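PDB 4L1G: peptidoglycan-N-acetylglucosamine deacetylase BC_1960 from Bacillus cereus, which removes acetyl groups from N-acetylglucosamine residues of cell-wall peptidoglycan, using zinc, and also acts on soluble chitin substrates and N-acetylchitooligomers. Local coordinates for residues A[105-110]-A[129-134]; A[197-202]-A[222-227]; A[203-208]-A[236-241]; A[211-216]-A[243-248]. One frame throughout, in Å; residues are numbered along the deposited sequence.

Contact 1. Residues A[105-110]-A[129-134]; sequences FLLGEN and GNHTYS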
loop_
_atom_site.group_PDB
_atom_site.type_symbol
_atom_site.label_atom_id
_atom_site.label_comp_id
_atom_site.label_asym_id
_atom_site.label_seq_id
_atom_site.Cartn_x
_atom_site.Cartn_y
_atom_site.Cartn_z
ATOM N N PHE A 105 -1.349 2.593 2.294
ATOM C CA PHE A 105 -1.379 1.883 3.563
ATOM C C PHE A 105 -0.918 2.812 4.679
ATOM O O PHE A 105 0.276 3.068 4.841
ATOM C CB PHE A 105 -0.521 0.618 3.501
ATOM C CG PHE A 105 -1.133 -0.483 2.683
ATOM C CD1 PHE A 105 -0.716 -0.714 1.382
ATOM C CD2 PHE A 105 -2.142 -1.275 3.210
ATOM C CE1 PHE A 105 -1.286 -1.723 0.623
ATOM C CE2 PHE A 105 -2.715 -2.287 2.459
ATOM C CZ PHE A 105 -2.286 -2.511 1.161
ATOM N N LEU A 106 -1.879 3.323 5.441
ATOM C CA LEU A 106 -1.604 4.362 6.426
ATOM C C LEU A 106 -1.386 3.808 7.831
ATOM O O LEU A 106 -2.053 2.863 8.246
ATOM C CB LEU A 106 -2.748 5.378 6.448
ATOM C CG LEU A 106 -3.138 6.007 5.110
ATOM C CD1 LEU A 106 -4.304 6.969 5.298
ATOM C CD2 LEU A 106 -1.951 6.706 4.460
ATOM N N LEU A 107 -0.441 4.407 8.551
ATOM C CA LEU A 107 -0.229 4.090 9.958
ATOM C C LEU A 107 -1.271 4.812 10.799
ATOM O O LEU A 107 -1.584 5.977 10.547
ATOM C CB LEU A 107 1.176 4.503 10.402
ATOM C CG LEU A 107 2.328 3.648 9.870
ATOM C CD1 LEU A 107 3.667 4.310 10.136
ATOM C CD2 LEU A 107 2.283 2.270 10.500
ATOM N N GLY A 108 -1.812 4.114 11.793
ATOM C CA GLY A 108 -2.814 4.690 12.673
ATOM C C GLY A 108 -2.333 5.934 13.397
ATOM O O GLY A 108 -3.068 6.915 13.509
ATOM N N GLU A 109 -1.094 5.900 13.878
ATOM C CA GLU A 109 -0.545 7.011 14.649
ATOM C C GLU A 109 -0.320 8.256 13.790
ATOM O O GLU A 109 -0.440 9.380 14.273
ATOM C CB GLU A 109 0.753 6.601 15.355
ATOM C CG GLU A 109 1.914 6.304 14.420
ATOM C CD GLU A 109 3.114 5.720 15.143
ATOM O OE1 GLU A 109 3.052 5.577 16.383
ATOM O OE2 GLU A 109 4.120 5.403 14.471
ATOM N N ASN A 110 0.001 8.051 12.517
ATOM C CA ASN A 110 0.230 9.167 11.606
ATOM C C ASN A 110 -1.076 9.786 11.128
ATOM O O ASN A 110 -1.140 10.983 10.843
ATOM C CB ASN A 110 1.089 8.729 10.421
ATOM C CG ASN A 110 2.531 8.493 10.813
ATOM O OD1 ASN A 110 2.979 8.962 11.859
ATOM N ND2 ASN A 110 3.269 7.771 9.978
ATOM N N GLY A 129 -5.540 1.728 2.942
ATOM C CA GLY A 129 -5.347 0.438 3.576
ATOM C C GLY A 129 -4.861 0.576 5.008
ATOM O O GLY A 129 -4.389 1.637 5.413
ATOM N N ASN A 130 -4.973 -0.509 5.767
ATOM C CA ASN A 130 -4.566 -0.538 7.168
ATOM C C ASN A 130 -3.120 -1.019 7.311
ATOM O O ASN A 130 -2.799 -2.142 6.940
ATOM C CB ASN A 130 -5.520 -1.450 7.952
ATOM C CG ASN A 130 -5.320 -1.376 9.459
ATOM O OD1 ASN A 130 -4.205 -1.204 9.952
ATOM N ND2 ASN A 130 -6.413 -1.520 10.201
ATOM N N HIS A 131 -2.255 -0.174 7.865
ATOM C CA HIS A 131 -0.839 -0.514 8.004
ATOM C C HIS A 131 -0.412 -0.667 9.469
ATOM O O HIS A 131 0.762 -0.488 9.799
ATOM C CB HIS A 131 0.022 0.550 7.317
ATOM C CG HIS A 131 1.389 0.073 6.935
ATOM N ND1 HIS A 131 1.607 -1.126 6.289
ATOM C CD2 HIS A 131 2.608 0.639 7.096
ATOM C CE1 HIS A 131 2.901 -1.280 6.074
ATOM N NE2 HIS A 131 3.531 -0.224 6.555
ATOM N N THR A 132 -1.371 -1.029 10.322
ATOM C CA THR A 132 -1.228 -1.046 11.788
ATOM C C THR A 132 -1.102 0.356 12.378
ATOM O O THR A 132 -1.025 1.347 11.652
ATOM C CB THR A 132 -0.052 -1.919 12.319
ATOM O OG1 THR A 132 1.183 -1.201 12.193
ATOM C CG2 THR A 132 0.030 -3.256 11.590
ATOM N N TYR A 133 -1.081 0.422 13.706
ATOM C CA TYR A 133 -1.073 1.695 14.413
ATOM C C TYR A 133 0.322 2.293 14.564
ATOM O O TYR A 133 0.551 3.437 14.181
ATOM C CB TYR A 133 -1.734 1.552 15.787
ATOM C CG TYR A 133 -1.786 2.846 16.563
ATOM C CD1 TYR A 133 -2.744 3.810 16.278
ATOM C CD2 TYR A 133 -0.874 3.108 17.581
ATOM C CE1 TYR A 133 -2.795 5.000 16.983
ATOM C CE2 TYR A 133 -0.918 4.294 18.293
ATOM C CZ TYR A 133 -1.880 5.235 17.987
ATOM O OH TYR A 133 -1.929 6.417 18.689
ATOM N N SER A 134 1.250 1.525 15.123
ATOM C CA SER A 134 2.580 2.057 15.420
ATOM C C SER A 134 3.712 1.292 14.738
ATOM O O SER A 134 4.856 1.332 15.194
ATOM C CB SER A 134 2.813 2.115 16.933
ATOM O OG SER A 134 2.657 0.836 17.521
#
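Phe105 and Gly129 run side by side as neighbours in parallel strands and pack closely, their CA atoms 4.2 Å apart. The phenyl ring of Phe105 lies against the glycine, with CD2 3.7 Å from Gly129 CA. Two backbone bonds lace the strands together, Leu106 N to Gly129 O (3.0 Å) and His131 N to Leu106 O. The strands follow each other through helices 108-113 and 115-123, a beta-alpha-beta crossover in the distorted barrel of the NodB homology domain. Past the strand ends the chains stay joined, with Gly108 N donating to Thr132 O (2.9 Å) and Glu109 N to Tyr133 O, so the first turn of helix 108-113 is tied to the zinc-binding loop. His131, a zinc ligand, has CG anti to its backbone N (chi1 -158°), which carries the imidazole past Phe105 O; Leu107 CD2 meets its CD2 at 3.8 Å, the two side chains crossing at a slant. Asn130 OD1 closes an Asx turn onto Thr132 N and shapes the same loop. The end at Glu109, Tyr133 and Ser134 is the more solvent-accessible side. Glu109 CB sits over one face of the tyrosine ring, 4.1 Å from its centroid, a CH-pi contact, while Tyr133 OH bonds Glu112. Ser134 is held more loosely, Glu109 OE1 coming to 3.5 Å from Ser134 CB.

Contact 2. Residues A[197-202]-A[222-227]; sequences TVDWKG and ILQHST. With ACT (acetate ion), chain F.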
loop_
_atom_site.group_PDB
_atom_site.type_symbol
_atom_site.label_atom_id
_atom_site.label_comp_id
_atom_site.label_asym_id
_atom_site.label_seq_id
_atom_site.Cartn_x
_atom_site.Cartn_y
_atom_site.Cartn_z
ATOM N N THR A 197 10.958 -0.940 -4.535
ATOM C CA THR A 197 11.766 0.177 -5.008
ATOM C C THR A 197 12.925 0.478 -4.067
ATOM O O THR A 197 13.820 1.244 -4.419
ATOM C CB THR A 197 10.927 1.465 -5.147
ATOM O OG1 THR A 197 10.474 1.887 -3.853
ATOM C CG2 THR A 197 9.728 1.238 -6.054
ATOM N N VAL A 198 12.901 -0.138 -2.884
ATOM C CA VAL A 198 13.817 0.180 -1.777
ATOM C C VAL A 198 14.115 1.680 -1.652
ATOM O O VAL A 198 15.251 2.092 -1.412
ATOM C CB VAL A 198 15.127 -0.682 -1.785
ATOM C CG1 VAL A 198 14.796 -2.156 -1.592
ATOM C CG2 VAL A 198 15.947 -0.481 -3.057
ATOM N N ASP A 199 13.066 2.486 -1.802
ATOM C CA ASP A 199 13.197 3.940 -1.850
ATOM C C ASP A 199 13.604 4.565 -0.517
ATOM O O ASP A 199 14.100 5.693 -0.479
ATOM C CB ASP A 199 11.910 4.584 -2.386
ATOM C CG ASP A 199 10.671 4.196 -1.592
ATOM O OD1 ASP A 199 10.726 3.230 -0.805
ATOM O OD2 ASP A 199 9.625 4.858 -1.767
ATOM N N TRP A 200 13.409 3.825 0.570
ATOM C CA TRP A 200 13.769 4.305 1.900
ATOM C C TRP A 200 15.281 4.462 2.057
ATOM O O TRP A 200 15.746 5.159 2.957
ATOM C CB TRP A 200 13.220 3.364 2.973
ATOM C CG TRP A 200 13.626 1.937 2.771
ATOM C CD1 TRP A 200 12.963 0.992 2.042
ATOM C CD2 TRP A 200 14.792 1.293 3.298
ATOM N NE1 TRP A 200 13.643 -0.201 2.085
ATOM C CE2 TRP A 200 14.770 -0.043 2.850
ATOM C CE3 TRP A 200 15.851 1.716 4.107
ATOM C CZ2 TRP A 200 15.765 -0.960 3.185
ATOM C CZ3 TRP A 200 16.839 0.804 4.437
ATOM C CH2 TRP A 200 16.789 -0.519 3.977
ATOM N N LYS A 201 16.041 3.818 1.175
ATOM C CA LYS A 201 17.497 3.912 1.195
ATOM C C LYS A 201 17.990 5.244 0.638
ATOM O O LYS A 201 19.184 5.534 0.669
ATOM C CB LYS A 201 18.126 2.761 0.405
ATOM C CG LYS A 201 17.938 1.391 1.031
ATOM C CD LYS A 201 18.710 0.330 0.261
ATOM C CE LYS A 201 18.593 -1.032 0.926
ATOM N NZ LYS A 201 19.354 -2.078 0.186
ATOM N N GLY A 202 17.066 6.047 0.121
ATOM C CA GLY A 202 17.410 7.349 -0.418
ATOM C C GLY A 202 17.994 7.275 -1.814
ATOM O O GLY A 202 18.683 8.197 -2.254
ATOM N N ILE A 222 3.653 -2.604 -6.770
ATOM C CA ILE A 222 4.870 -1.843 -6.511
ATOM C C ILE A 222 4.845 -1.235 -5.108
ATOM O O ILE A 222 3.800 -0.771 -4.648
ATOM C CB ILE A 222 5.041 -0.732 -7.569
ATOM C CG1 ILE A 222 4.989 -1.339 -8.976
ATOM C CG2 ILE A 222 6.336 0.036 -7.356
ATOM C CD1 ILE A 222 4.804 -0.319 -10.083
ATOM N N LEU A 223 5.991 -1.254 -4.429
ATOM C CA LEU A 223 6.092 -0.700 -3.079
ATOM C C LEU A 223 6.909 0.587 -3.020
ATOM O O LEU A 223 8.096 0.602 -3.351
ATOM C CB LEU A 223 6.696 -1.719 -2.110
ATOM C CG LEU A 223 6.995 -1.182 -0.705
ATOM C CD1 LEU A 223 5.708 -0.866 0.042
ATOM C CD2 LEU A 223 7.854 -2.150 0.095
ATOM N N GLN A 224 6.261 1.663 -2.589
ATOM C CA GLN A 224 6.948 2.911 -2.281
ATOM C C GLN A 224 6.534 3.399 -0.893
ATOM O O GLN A 224 5.627 2.836 -0.277
ATOM C CB GLN A 224 6.650 3.970 -3.340
ATOM C CG GLN A 224 7.387 3.749 -4.645
ATOM C CD GLN A 224 6.923 4.681 -5.740
ATOM O OE1 GLN A 224 5.852 4.492 -6.317
ATOM N NE2 GLN A 224 7.726 5.698 -6.032
ATOM N N HIS A 225 7.198 4.441 -0.401
ATOM C CA HIS A 225 6.930 4.941 0.943
ATOM C C HIS A 225 6.636 6.437 0.973
ATOM O O HIS A 225 7.119 7.198 0.136
ATOM C CB HIS A 225 8.105 4.635 1.880
ATOM C CG HIS A 225 8.300 3.177 2.155
ATOM N ND1 HIS A 225 9.073 2.363 1.354
ATOM C CD2 HIS A 225 7.819 2.384 3.143
ATOM C CE1 HIS A 225 9.061 1.133 1.836
ATOM N NE2 HIS A 225 8.306 1.118 2.922
ATOM N N SER A 226 5.831 6.847 1.948
ATOM C CA SER A 226 5.621 8.259 2.236
ATOM C C SER A 226 5.793 8.478 3.736
ATOM O O SER A 226 4.977 9.134 4.381
ATOM C CB SER A 226 4.239 8.720 1.766
ATOM O OG SER A 226 3.215 7.905 2.306
ATOM N N THR A 227 6.871 7.915 4.274
ATOM C CA THR A 227 7.167 7.961 5.701
ATOM C C THR A 227 7.615 9.354 6.132
ATOM O O THR A 227 8.465 9.961 5.479
ATOM C CB THR A 227 8.299 6.970 6.052
ATOM O OG1 THR A 227 8.094 5.730 5.362
ATOM C CG2 THR A 227 8.355 6.717 7.550
HETATM C C ACT F . 6.832 -1.759 5.053
HETATM O O ACT F . 7.753 -1.884 5.886
HETATM O OXT ACT F . 6.692 -0.617 4.567
HETATM C CH3 ACT F . 5.947 -2.906 4.658
#
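The His225 imidazole takes polar partners at its edge and an aromatic one at its face. Asp199 OD1 and an acetate oxygen, OXT, lie near the ring plane, one at each nitrogen, while the edge of the Trp200 indole is directed at the imidazole face in an offset edge-to-face pair, planes at 89°. On the indole itself, Lys201 CG covers part of one face. This is the active-site end of the NodB-type barrel, where His225, predicted to be the proton donor, ends strand 221-225. Its ND1-H gives a nearly straight bond (171°) to the syn lone pair of Asp199 OD1, 2.9 Å away. OD2 uses its own syn lone pair for His225 N at 2.8 Å and also bonds Ser235, so one carboxylate grips both ring and backbone of the histidine and should fix the ring's rotation. Asp199 reaches both because its CG lies between its backbone N and carbonyl carbon (chi1 56°). The acetate, probably from the crystallisation liquor, accepts from His225 NE2 at 2.9 Å and from Tyr172 N. Further back, Thr197 CG2 packs on Ile222 CG2 at 3.8 Å, and Thr197 OG1 donates in the carbonyl plane to Leu223 O, 2.7 Å away.

Contact 3. Residues A[203-208]-A[236-241]; sequences VSADTI and VDALDK
Ala205 and Ala238 bring two helices almost backbone to backbone, with their CA atoms 4.4 Å apart. Both methyls point across the gap without quite meeting head on: the two CB atoms are 4.3 Å from each other, and Ala205 CB settles closer to the opposite backbone, 3.8 Å from Ala238 N. It also touches Asp237 CB. One turn further along its helix, Ile208 turns CG2 onto Ala238 CB at 3.8 Å, so the small methyl of Ala238 is caught between two residues of helix 205-215. That helix and helix 233-248 precede and follow strand 221-225, and are thus neighbouring outer helices of the barrel formed by the NodB homology domain; this contact closes the seam between them where helix 205-215 begins. Ile208 faces inward as well, onto Thr197 and Asp199. Toward solvent the third large contributor, Lys241, is extended as far as CE and then bends, chi4 -67°. Its aliphatic part does the touching: Asp206 OD1 rests 3.3 Å from Lys241 CE, whereas Lys241 NZ remains 4.0 Å from the same oxygen, longer than a salt bridge. Opposite charges still face each other at the exposed rim, and a weak electrostatic attraction is likely.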
loop_
_atom_site.group_PDB
_atom_site.type_symbol
_atom_site.label_atom_id
_atom_site.label_comp_id
_atom_site.label_asym_id
_atom_site.label_seq_id
_atom_site.Cartn_x
_atom_site.Cartn_y
_atom_site.Cartn_z
ATOM N N VAL A 203 17.720 6.177 -2.512
ATOM C CA VAL A 203 18.191 5.998 -3.882
ATOM C C VAL A 203 17.512 6.982 -4.840
ATOM O O VAL A 203 16.382 7.414 -4.603
ATOM C CB VAL A 203 17.974 4.552 -4.366
ATOM C CG1 VAL A 203 18.984 3.622 -3.716
ATOM C CG2 VAL A 203 16.555 4.101 -4.059
ATOM N N SER A 204 18.207 7.325 -5.922
ATOM C CA SER A 204 17.750 8.369 -6.838
ATOM C C SER A 204 16.527 7.966 -7.656
ATOM O O SER A 204 16.110 6.810 -7.649
ATOM C CB SER A 204 18.882 8.789 -7.779
ATOM O OG SER A 204 19.190 7.753 -8.694
ATOM N N ALA A 205 15.962 8.938 -8.366
ATOM C CA ALA A 205 14.790 8.706 -9.203
ATOM C C ALA A 205 15.100 7.779 -10.378
ATOM O O ALA A 205 14.266 6.964 -10.765
ATOM C CB ALA A 205 14.224 10.031 -9.703
ATOM N N ASP A 206 16.297 7.909 -10.941
ATOM C CA ASP A 206 16.708 7.059 -12.055
ATOM C C ASP A 206 16.914 5.611 -11.614
ATOM O O ASP A 206 16.575 4.679 -12.344
ATOM C CB ASP A 206 17.981 7.597 -12.715
ATOM C CG ASP A 206 17.710 8.771 -13.641
ATOM O OD1 ASP A 206 16.637 8.794 -14.282
ATOM O OD2 ASP A 206 18.572 9.670 -13.730
ATOM N N THR A 207 17.472 5.432 -10.420
ATOM C CA THR A 207 17.701 4.100 -9.873
ATOM C C THR A 207 16.375 3.385 -9.639
ATOM O O THR A 207 16.209 2.222 -10.012
ATOM C CB THR A 207 18.481 4.164 -8.544
ATOM O OG1 THR A 207 19.769 4.749 -8.772
ATOM C CG2 THR A 207 18.658 2.773 -7.957
ATOM N N ILE A 208 15.435 4.093 -9.023
ATOM C CA ILE A 208 14.113 3.546 -8.749
ATOM C C ILE A 208 13.373 3.213 -10.039
ATOM O O ILE A 208 12.764 2.148 -10.158
ATOM C CB ILE A 208 13.277 4.519 -7.898
ATOM C CG1 ILE A 208 13.932 4.700 -6.529
ATOM C CG2 ILE A 208 11.850 4.016 -7.744
ATOM C CD1 ILE A 208 13.290 5.762 -5.675
ATOM N N VAL A 236 9.461 10.198 -5.010
ATOM C CA VAL A 236 8.379 11.019 -5.529
ATOM C C VAL A 236 8.666 11.394 -6.979
ATOM O O VAL A 236 7.802 11.256 -7.848
ATOM C CB VAL A 236 8.179 12.295 -4.691
ATOM C CG1 VAL A 236 6.993 13.090 -5.209
ATOM C CG2 VAL A 236 7.980 11.941 -3.224
ATOM N N ASP A 237 9.890 11.851 -7.236
ATOM C CA ASP A 237 10.303 12.237 -8.582
ATOM C C ASP A 237 10.271 11.064 -9.557
ATOM O O ASP A 237 10.067 11.253 -10.755
ATOM C CB ASP A 237 11.707 12.846 -8.562
ATOM C CG ASP A 237 11.768 14.144 -7.787
ATOM O OD1 ASP A 237 12.839 14.447 -7.220
ATOM O OD2 ASP A 237 10.746 14.861 -7.742
ATOM N N ALA A 238 10.479 9.858 -9.038
ATOM C CA ALA A 238 10.481 8.651 -9.860
ATOM C C ALA A 238 9.151 8.452 -10.576
ATOM O O ALA A 238 9.109 7.907 -11.676
ATOM C CB ALA A 238 10.813 7.432 -9.011
ATOM N N LEU A 239 8.069 8.903 -9.950
ATOM C CA LEU A 239 6.726 8.768 -10.511
ATOM C C LEU A 239 6.580 9.448 -11.870
ATOM O O LEU A 239 5.819 8.986 -12.722
ATOM C CB LEU A 239 5.681 9.321 -9.537
ATOM C CG LEU A 239 5.560 8.586 -8.201
ATOM C CD1 LEU A 239 4.512 9.237 -7.312
ATOM C CD2 LEU A 239 5.237 7.120 -8.435
ATOM N N ASP A 240 7.309 10.543 -12.069
ATOM C CA ASP A 240 7.260 11.273 -13.335
ATOM C C ASP A 240 7.834 10.452 -14.486
ATOM O O ASP A 240 7.566 10.738 -15.650
ATOM C CB ASP A 240 7.998 12.612 -13.228
ATOM C CG ASP A 240 7.206 13.659 -12.463
ATOM O OD1 ASP A 240 7.830 14.562 -11.864
ATOM O OD2 ASP A 240 5.959 13.584 -12.463
ATOM N N LYS A 241 8.626 9.437 -14.155
ATOM C CA LYS A 241 9.217 8.563 -15.164
ATOM C C LYS A 241 8.527 7.206 -15.199
ATOM O O LYS A 241 8.243 6.671 -16.271
ATOM C CB LYS A 241 10.712 8.372 -14.900
ATOM C CG LYS A 241 11.560 9.610 -15.137
ATOM C CD LYS A 241 13.014 9.333 -14.799
ATOM C CE LYS A 241 13.898 10.527 -15.107
ATOM N NZ LYS A 241 13.968 10.795 -16.568
#

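Contact 4. Residues A[211-216]-A[243-248]; sequences NVLGNS and IPQLKT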
loop_
_atom_site.group_PDB
_atom_site.type_symbol
_atom_site.label_atom_id
_atom_site.label_comp_id
_atom_site.label_asym_id
_atom_site.label_seq_id
_atom_site.Cartn_x
_atom_site.Cartn_y
_atom_site.Cartn_z
ATOM N N ASN A 211 14.820 0.215 -11.822
ATOM C CA ASN A 211 14.438 -0.938 -11.024
ATOM C C ASN A 211 13.004 -1.364 -11.326
ATOM O O ASN A 211 12.752 -2.521 -11.665
ATOM C CB ASN A 211 14.607 -0.616 -9.537
ATOM C CG ASN A 211 14.126 -1.735 -8.630
ATOM O OD1 ASN A 211 14.041 -2.896 -9.034
ATOM N ND2 ASN A 211 13.813 -1.387 -7.387
ATOM N N VAL A 212 12.072 -0.421 -11.206
ATOM C CA VAL A 212 10.655 -0.697 -11.434
ATOM C C VAL A 212 10.374 -1.201 -12.848
ATOM O O VAL A 212 9.680 -2.198 -13.028
ATOM C CB VAL A 212 9.777 0.545 -11.146
ATOM C CG1 VAL A 212 8.346 0.311 -11.602
ATOM C CG2 VAL A 212 9.813 0.890 -9.669
ATOM N N LEU A 213 10.922 -0.514 -13.848
ATOM C CA LEU A 213 10.689 -0.881 -15.244
ATOM C C LEU A 213 11.316 -2.224 -15.605
ATOM O O LEU A 213 10.850 -2.911 -16.516
ATOM C CB LEU A 213 11.210 0.207 -16.187
ATOM C CG LEU A 213 10.174 1.209 -16.701
ATOM C CD1 LEU A 213 9.122 0.500 -17.543
ATOM C CD2 LEU A 213 9.524 1.957 -15.549
ATOM N N GLY A 214 12.374 -2.591 -14.892
ATOM C CA GLY A 214 13.061 -3.839 -15.154
ATOM C C GLY A 214 12.388 -5.034 -14.509
ATOM O O GLY A 214 12.625 -6.173 -14.913
ATOM N N ASN A 215 11.544 -4.783 -13.510
ATOM C CA ASN A 215 10.943 -5.870 -12.738
ATOM C C ASN A 215 9.415 -5.869 -12.698
ATOM O O ASN A 215 8.814 -6.656 -11.966
ATOM C CB ASN A 215 11.497 -5.883 -11.310
ATOM C CG ASN A 215 12.998 -6.109 -11.269
ATOM O OD1 ASN A 215 13.469 -7.245 -11.359
ATOM N ND2 ASN A 215 13.759 -5.028 -11.133
ATOM N N SER A 216 8.789 -4.994 -13.479
ATOM C CA SER A 216 7.330 -4.905 -13.487
ATOM C C SER A 216 6.686 -5.737 -14.591
ATOM O O SER A 216 7.144 -5.749 -15.734
ATOM C CB SER A 216 6.860 -3.449 -13.573
ATOM O OG SER A 216 7.127 -2.760 -12.360
ATOM N N ILE A 243 5.454 6.190 -14.338
ATOM C CA ILE A 243 4.095 6.148 -14.865
ATOM C C ILE A 243 4.007 6.198 -16.399
ATOM O O ILE A 243 3.394 5.316 -17.002
ATOM C CB ILE A 243 3.188 7.211 -14.197
ATOM C CG1 ILE A 243 3.069 6.927 -12.696
ATOM C CG2 ILE A 243 1.818 7.237 -14.851
ATOM C CD1 ILE A 243 2.310 7.987 -11.927
ATOM N N PRO A 244 4.625 7.212 -17.041
ATOM C CA PRO A 244 4.500 7.220 -18.504
ATOM C C PRO A 244 5.258 6.080 -19.189
ATOM O O PRO A 244 4.790 5.574 -20.210
ATOM C CB PRO A 244 5.094 8.576 -18.900
ATOM C CG PRO A 244 6.028 8.913 -17.801
ATOM C CD PRO A 244 5.395 8.372 -16.554
ATOM N N GLN A 245 6.401 5.678 -18.639
ATOM C CA GLN A 245 7.182 4.598 -19.243
ATOM C C GLN A 245 6.463 3.251 -19.191
ATOM O O GLN A 245 6.579 2.446 -20.113
ATOM C CB GLN A 245 8.576 4.494 -18.614
ATOM C CG GLN A 245 9.535 5.590 -19.058
ATOM C CD GLN A 245 10.940 5.404 -18.510
ATOM O OE1 GLN A 245 11.346 4.292 -18.175
ATOM N NE2 GLN A 245 11.687 6.498 -18.414
ATOM N N LEU A 246 5.716 3.011 -18.118
ATOM C CA LEU A 246 4.920 1.792 -18.016
ATOM C C LEU A 246 3.689 1.866 -18.918
ATOM O O LEU A 246 3.314 0.878 -19.550
ATOM C CB LEU A 246 4.515 1.513 -16.565
ATOM C CG LEU A 246 5.536 0.725 -15.738
ATOM C CD1 LEU A 246 5.139 0.667 -14.268
ATOM C CD2 LEU A 246 5.714 -0.681 -16.304
ATOM N N LYS A 247 3.070 3.044 -18.973
ATOM C CA LYS A 247 1.913 3.266 -19.838
ATOM C C LYS A 247 2.254 3.016 -21.301
ATOM O O LYS A 247 1.425 2.520 -22.061
ATOM C CB LYS A 247 1.374 4.690 -19.672
ATOM C CG LYS A 247 0.564 4.923 -18.407
ATOM C CD LYS A 247 0.029 6.347 -18.371
ATOM C CE LYS A 247 -0.899 6.574 -17.190
ATOM N NZ LYS A 247 -1.447 7.959 -17.190
ATOM N N THR A 248 3.480 3.367 -21.685
ATOM C CA THR A 248 3.956 3.172 -23.051
ATOM C C THR A 248 3.968 1.689 -23.418
ATOM O O THR A 248 3.691 1.318 -24.558
ATOM C CB THR A 248 5.366 3.774 -23.244
ATOM O OG1 THR A 248 5.318 5.183 -22.993
ATOM C CG2 THR A 248 5.874 3.543 -24.660
#
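Val212 O is gripped twice near the end of its helix, and both Val212 and Ser216 also touch Leu246 of the neighbouring helix. Ser216 OG donates to that carbonyl at 2.7 Å, from well above its plane, while Asn215 N comes in from the opposite face at 3.2 Å. The hydroxyl is thereby turned back onto its own helix, and Ser216 offers its CB to the contact instead, 4.1 Å from Leu246 CD2. Leu246 is the residue of 243-248 that Val212, Leu213 and Ser216 all touch. Its CD1 lies 4.2 Å from Val212 CG1, and its CD2 meets Leu213 CD1 at 3.8 Å as the two leucine side chains slide past each other in opposite directions. Leu213 has an unusual first torsion, chi1 -97°, off the staggered positions, and lies across Gln245, whose OE1 is 3.6 Å from Leu213 CG. The segments 211-215 and 243-248 run nearly parallel, crossing at -18° with axes 10.4 Å apart, as outer helices of successive beta-alpha units in a barrel do. Toward the barrel interior, Val212 and Ser216 back onto Ile222 and Leu246 onto Phe253. On the far helix Pro244 O is likewise shared, by Thr248 OG1 at 2.9 Å and by Thr248 N from its other face. The hydroxyls of Ser216 and Thr248 thus donate to carbonyls of their own segments, and across the interface the hold comes from aliphatic packing, so shape and burial, more than bond direction, probably set how the helices sit.

Followed from the N terminus, contact 1 comes first and stands by itself: it closes the excursion through helices 108-113 and 115-123, joining strands 103-106 and 127-130 at the zinc site. The remaining three cross one another: segments 197-202, 203-208 and 211-216 pass in order, then their partners 222-227, 236-241 and 243-248 in the same order. Contact 2 closes the excursion through helix 205-215, tying the loop after strand 195-196 to strand 221-225; contacts 3 and 4 close the connection through that strand, joining helices 205-215 and 233-248 at two levels. Ile208 and Val212 pack on Thr197, linking both helix contacts to contact 2, whose strand shares one sheet with contact 1.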